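Local coordinates for protein glucosamine-6-phosphate deaminase (Bacillus subtilis, PDB 2BKX) that belongs to a family of sugar-phosphate enzymes with a Rossmann-like fold and holds fructose-6-phosphate in a pocket beside a mixed beta-sheet, at residues F141-V155 with K177-S189. Residues are numbered along the deposited sequence; the frame is centred on the assembly and turned at random.
Sequences FNEPGTSFKSRTHVV and KKALTMGIQTILS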
loop_
_atom_site.group_PDB
_atom_site.type_symbol
_atom_site.label_atom_id
_atom_site.label_comp_id
_atom_site.label_asym_id
_atom_site.label_seq_id
_atom_site.Cartn_x
_atom_site.Cartn_y
_atom_site.Cartn_z
ATOM N N PHE A 141 -5.318 -3.011 5.223
ATOM C CA PHE A 141 -5.796 -3.131 6.612
ATOM C C PHE A 141 -6.414 -4.499 6.879
ATOM O O PHE A 141 -7.363 -4.657 7.687
ATOM C CB PHE A 141 -6.732 -1.995 7.005
ATOM C CG PHE A 141 -6.048 -0.661 7.233
ATOM C CD1 PHE A 141 -6.690 0.469 6.810
ATOM C CD2 PHE A 141 -4.834 -0.537 7.922
ATOM C CE1 PHE A 141 -6.156 1.748 7.084
ATOM C CE2 PHE A 141 -4.283 0.741 8.160
ATOM C CZ PHE A 141 -4.953 1.863 7.753
ATOM N N ASN A 142 -5.854 -5.508 6.215
ATOM C CA ASN A 142 -6.187 -6.907 6.501
ATOM C C ASN A 142 -5.438 -7.356 7.734
ATOM O O ASN A 142 -4.240 -7.626 7.651
ATOM C CB ASN A 142 -5.853 -7.793 5.302
ATOM C CG ASN A 142 -6.624 -7.399 4.085
ATOM O OD1 ASN A 142 -7.818 -7.721 3.967
ATOM N ND2 ASN A 142 -5.959 -6.750 3.149
ATOM N N GLU A 143 -6.138 -7.326 8.879
ATOM C CA GLU A 143 -5.519 -7.619 10.163
ATOM C C GLU A 143 -5.407 -9.119 10.379
ATOM O O GLU A 143 -6.053 -9.914 9.687
ATOM C CB GLU A 143 -6.316 -6.987 11.295
ATOM C CG GLU A 143 -6.465 -5.463 11.210
ATOM C CD GLU A 143 -5.288 -4.642 11.667
ATOM O OE1 GLU A 143 -4.135 -5.108 11.596
ATOM O OE2 GLU A 143 -5.483 -3.492 12.148
ATOM N N PRO A 144 -4.601 -9.535 11.370
ATOM C CA PRO A 144 -4.531 -10.958 11.680
ATOM C C PRO A 144 -5.879 -11.618 11.825
ATOM O O PRO A 144 -6.810 -11.054 12.414
ATOM C CB PRO A 144 -3.739 -10.959 12.986
ATOM C CG PRO A 144 -2.846 -9.772 12.867
ATOM C CD PRO A 144 -3.679 -8.741 12.198
ATOM N N GLY A 145 -5.982 -12.795 11.212
ATOM C CA GLY A 145 -7.213 -13.535 11.165
ATOM C C GLY A 145 -8.011 -13.385 9.894
ATOM O O GLY A 145 -9.048 -14.031 9.747
ATOM N N THR A 146 -7.560 -12.529 8.970
ATOM C CA THR A 146 -8.294 -12.308 7.754
ATOM C C THR A 146 -8.049 -13.481 6.803
ATOM O O THR A 146 -6.921 -13.919 6.602
ATOM C CB THR A 146 -7.830 -10.987 7.088
ATOM O OG1 THR A 146 -8.059 -9.883 7.971
ATOM C CG2 THR A 146 -8.569 -10.672 5.801
ATOM N N SER A 147 -9.112 -13.973 6.201
ATOM C CA SER A 147 -8.984 -14.982 5.161
ATOM C C SER A 147 -8.122 -14.532 3.989
ATOM O O SER A 147 -8.234 -13.381 3.512
ATOM C CB SER A 147 -10.360 -15.301 4.576
ATOM O OG SER A 147 -10.264 -16.236 3.513
ATOM N N PHE A 148 -7.288 -15.444 3.475
ATOM C CA PHE A 148 -6.543 -15.193 2.265
ATOM C C PHE A 148 -7.447 -15.046 1.038
ATOM O O PHE A 148 -6.993 -14.595 -0.009
ATOM C CB PHE A 148 -5.477 -16.262 2.042
ATOM C CG PHE A 148 -4.323 -16.214 3.015
ATOM C CD1 PHE A 148 -4.235 -15.322 4.070
ATOM C CD2 PHE A 148 -3.297 -17.127 2.860
ATOM C CE1 PHE A 148 -3.139 -15.325 4.903
ATOM C CE2 PHE A 148 -2.203 -17.123 3.730
ATOM C CZ PHE A 148 -2.138 -16.237 4.718
ATOM N N LYS A 149 -8.718 -15.460 1.138
ATOM C CA LYS A 149 -9.680 -15.276 0.062
ATOM C C LYS A 149 -10.433 -13.943 0.150
ATOM O O LYS A 149 -11.305 -13.648 -0.685
ATOM C CB LYS A 149 -10.693 -16.426 0.038
ATOM C CG LYS A 149 -10.044 -17.754 -0.227
ATOM C CD LYS A 149 -11.047 -18.900 -0.369
ATOM C CE LYS A 149 -10.304 -20.222 -0.585
ATOM N NZ LYS A 149 -11.180 -21.312 -1.074
ATOM N N SER A 150 -10.111 -13.113 1.145
ATOM C CA SER A 150 -10.839 -11.875 1.336
ATOM C C SER A 150 -10.742 -10.945 0.140
ATOM O O SER A 150 -9.720 -10.897 -0.555
ATOM C CB SER A 150 -10.320 -11.168 2.582
ATOM O OG SER A 150 -8.943 -10.905 2.548
ATOM N N ARG A 151 -11.830 -10.200 -0.061
ATOM C CA ARG A 151 -11.956 -9.183 -1.100
ATOM C C ARG A 151 -12.115 -7.818 -0.417
ATOM O O ARG A 151 -11.991 -7.739 0.806
ATOM C CB ARG A 151 -13.139 -9.531 -2.001
ATOM C CG ARG A 151 -12.905 -10.803 -2.801
ATOM C CD ARG A 151 -12.027 -10.571 -3.993
ATOM N NE ARG A 151 -11.855 -11.799 -4.779
ATOM C CZ ARG A 151 -11.235 -11.837 -5.918
ATOM N NH1 ARG A 151 -11.105 -13.006 -6.563
ATOM N NH2 ARG A 151 -10.690 -10.737 -6.400
ATOM N N THR A 152 -12.337 -6.749 -1.182
ATOM C CA THR A 152 -12.393 -5.435 -0.572
ATOM C C THR A 152 -13.519 -5.452 0.466
ATOM O O THR A 152 -14.629 -5.954 0.192
ATOM C CB THR A 152 -12.615 -4.349 -1.643
ATOM O OG1 THR A 152 -11.554 -4.364 -2.624
ATOM C CG2 THR A 152 -12.666 -2.995 -1.037
ATOM N N HIS A 153 -13.259 -4.921 1.663
ATOM C CA HIS A 153 -14.204 -5.026 2.765
ATOM C C HIS A 153 -13.968 -3.979 3.829
ATOM O O HIS A 153 -12.896 -3.373 3.872
ATOM C CB HIS A 153 -14.210 -6.441 3.363
ATOM C CG HIS A 153 -12.947 -6.853 4.059
ATOM N ND1 HIS A 153 -11.768 -7.088 3.400
ATOM C CD2 HIS A 153 -12.716 -7.157 5.355
ATOM C CE1 HIS A 153 -10.840 -7.449 4.276
ATOM N NE2 HIS A 153 -11.387 -7.486 5.474
ATOM N N VAL A 154 -14.995 -3.809 4.670
ATOM C CA VAL A 154 -14.968 -2.973 5.853
ATOM C C VAL A 154 -14.359 -3.740 6.999
ATOM O O VAL A 154 -14.729 -4.869 7.260
ATOM C CB VAL A 154 -16.373 -2.499 6.239
ATOM C CG1 VAL A 154 -16.342 -1.565 7.454
ATOM C CG2 VAL A 154 -16.996 -1.768 5.070
ATOM N N VAL A 155 -13.386 -3.125 7.665
ATOM C CA VAL A 155 -12.654 -3.711 8.778
ATOM C C VAL A 155 -12.653 -2.831 9.999
ATOM O O VAL A 155 -12.699 -1.602 9.897
ATOM C CB VAL A 155 -11.197 -4.024 8.384
ATOM C CG1 VAL A 155 -11.212 -5.022 7.236
ATOM C CG2 VAL A 155 -10.417 -2.740 8.007
ATOM N N LYS A 177 -11.843 4.150 13.917
ATOM C CA LYS A 177 -11.965 2.775 14.356
ATOM C C LYS A 177 -12.108 1.775 13.214
ATOM O O LYS A 177 -11.846 0.604 13.400
ATOM C CB LYS A 177 -13.132 2.641 15.317
ATOM C CG LYS A 177 -12.821 3.295 16.682
ATOM C CD LYS A 177 -13.950 3.228 17.652
ATOM C CE LYS A 177 -13.462 3.766 18.962
ATOM N NZ LYS A 177 -12.526 2.815 19.633
ATOM N N LYS A 178 -12.559 2.257 12.059
ATOM C CA LYS A 178 -12.793 1.365 10.926
ATOM C C LYS A 178 -12.171 1.891 9.646
ATOM O O LYS A 178 -11.842 3.067 9.542
ATOM C CB LYS A 178 -14.304 1.137 10.704
ATOM C CG LYS A 178 -15.039 0.537 11.940
ATOM C CD LYS A 178 -16.504 0.281 11.663
ATOM C CE LYS A 178 -17.096 -0.665 12.661
ATOM N NZ LYS A 178 -18.478 -1.066 12.262
ATOM N N ALA A 179 -12.086 1.006 8.663
ATOM C CA ALA A 179 -11.525 1.341 7.381
ATOM C C ALA A 179 -12.106 0.459 6.297
ATOM O O ALA A 179 -12.733 -0.552 6.577
ATOM C CB ALA A 179 -10.021 1.204 7.429
ATOM N N LEU A 180 -11.885 0.860 5.054
ATOM C CA LEU A 180 -12.172 0.079 3.856
ATOM C C LEU A 180 -10.834 -0.352 3.265
ATOM O O LEU A 180 -9.937 0.477 3.135
ATOM C CB LEU A 180 -12.888 0.950 2.826
ATOM C CG LEU A 180 -14.323 1.315 3.165
ATOM C CD1 LEU A 180 -14.430 2.227 4.370
ATOM C CD2 LEU A 180 -14.948 1.983 1.947
ATOM N N THR A 181 -10.671 -1.639 2.957
ATOM C CA THR A 181 -9.401 -2.134 2.425
ATOM C C THR A 181 -9.620 -3.185 1.337
ATOM O O THR A 181 -10.512 -4.021 1.419
ATOM C CB THR A 181 -8.544 -2.750 3.552
ATOM O OG1 THR A 181 -7.248 -3.104 3.044
ATOM C CG2 THR A 181 -9.180 -3.913 4.226
ATOM N N MET A 182 -8.781 -3.109 0.329
ATOM C CA MET A 182 -8.599 -4.223 -0.605
ATOM C C MET A 182 -8.332 -5.448 0.222
ATOM O O MET A 182 -7.645 -5.363 1.253
ATOM C CB MET A 182 -7.382 -3.998 -1.446
ATOM C CG MET A 182 -7.574 -3.113 -2.528
ATOM S SD MET A 182 -5.992 -3.156 -3.481
ATOM C CE MET A 182 -6.540 -1.905 -3.973
ATOM N N GLY A 183 -8.874 -6.591 -0.187
ATOM C CA GLY A 183 -8.616 -7.820 0.544
ATOM C C GLY A 183 -7.326 -8.493 0.139
ATOM O O GLY A 183 -6.603 -8.045 -0.776
ATOM N N ILE A 184 -7.018 -9.574 0.832
ATOM C CA ILE A 184 -5.818 -10.309 0.521
ATOM C C ILE A 184 -5.871 -10.899 -0.890
ATOM O O ILE A 184 -4.875 -10.865 -1.621
ATOM C CB ILE A 184 -5.502 -11.362 1.588
ATOM C CG1 ILE A 184 -5.257 -10.683 2.941
ATOM C CG2 ILE A 184 -4.328 -12.244 1.179
ATOM C CD1 ILE A 184 -5.026 -11.578 4.101
ATOM N N GLN A 185 -7.027 -11.438 -1.294
ATOM C CA GLN A 185 -7.110 -11.953 -2.643
ATOM C C GLN A 185 -7.013 -10.823 -3.672
ATOM O O GLN A 185 -6.424 -10.974 -4.747
ATOM C CB GLN A 185 -8.384 -12.770 -2.856
ATOM C CG GLN A 185 -8.523 -13.309 -4.247
ATOM C CD GLN A 185 -7.463 -14.287 -4.611
ATOM O OE1 GLN A 185 -7.431 -15.370 -4.074
ATOM N NE2 GLN A 185 -6.607 -13.923 -5.564
ATOM N N THR A 186 -7.576 -9.664 -3.347
ATOM C CA THR A 186 -7.457 -8.499 -4.226
ATOM C C THR A 186 -5.973 -8.150 -4.473
ATOM O O THR A 186 -5.529 -7.859 -5.597
ATOM C CB THR A 186 -8.159 -7.254 -3.615
ATOM O OG1 THR A 186 -9.377 -7.636 -2.960
ATOM C CG2 THR A 186 -8.438 -6.238 -4.687
ATOM N N ILE A 187 -5.202 -8.183 -3.391
ATOM C CA ILE A 187 -3.752 -7.916 -3.467
ATOM C C ILE A 187 -3.001 -9.012 -4.259
ATOM O O ILE A 187 -2.184 -8.731 -5.153
ATOM C CB ILE A 187 -3.190 -7.758 -2.050
ATOM C CG1 ILE A 187 -3.751 -6.480 -1.401
ATOM C CG2 ILE A 187 -1.631 -7.834 -2.018
ATOM C CD1 ILE A 187 -3.533 -6.408 0.104
ATOM N N LEU A 188 -3.328 -10.272 -3.967
ATOM C CA LEU A 188 -2.657 -11.407 -4.600
ATOM C C LEU A 188 -2.933 -11.493 -6.090
ATOM O O LEU A 188 -2.168 -12.115 -6.818
ATOM C CB LEU A 188 -3.061 -12.713 -3.948
ATOM C CG LEU A 188 -2.486 -12.967 -2.574
ATOM C CD1 LEU A 188 -3.102 -14.212 -1.977
ATOM C CD2 LEU A 188 -0.950 -13.077 -2.583
ATOM N N SER A 189 -4.025 -10.888 -6.566
ATOM C CA SER A 189 -4.311 -10.857 -7.997
ATOM C C SER A 189 -3.401 -9.941 -8.802
ATOM O O SER A 189 -3.426 -9.984 -10.026
ATOM C CB SER A 189 -5.769 -10.497 -8.195
ATOM O OG SER A 189 -6.581 -11.555 -7.701
HETATM O O HOH W 1 -6.168 -16.331 -1.887
HETATM O O HOH W 2 -9.039 -11.201 -8.765
#
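Val-155 and His-153 pair with Ala-179 and Thr-181 as antiparallel hydrogen-bonded partners, joining strand 153-156 to strand 178-181 in the mixed sheet of this Rossmann-like fold; strand 62-69 borders strand 178-181 as well. From the sheet the chain 177-189 turns into helix 184-188, whose first turn packs against the loop 141-152. Thr-181 stands on the same face as His-153. Thr-181 CB lies 4.0 Å from Phe-141 CB, and its CG2 packs against Val-155 CG1. Thr-181 OG1, turned anti to its own backbone N (chi1 -174°), takes an almost straight bond from Phe-141 N (2.9 Å, 174°) and donates to Met-182 O. Asn-142 ND2 gives a second hydrogen to Met-182 O, 2.9 Å away and in the carbonyl plane. Phe-141 then lays CD1 3.5 Å from Ala-179 CB, its side chain close to the bound fructose-6-phosphate. At the helix start, Gly-183 holds the N-cap position, and Gly-183 CA makes CA-H...O contacts with Ser-150 O and Arg-151 O, each at 3.4 Å. Ser-150 grips the first turn twice, OG accepting from Ile-184 N and O from Gln-185 N. Farther out, Arg-151, salt-bridged to Glu-117, bends at chi2 (-79°) and runs alongside Gln-185, whose CG sits over the centre of one guanidinium face, 3.5 Å from Arg-151 CZ.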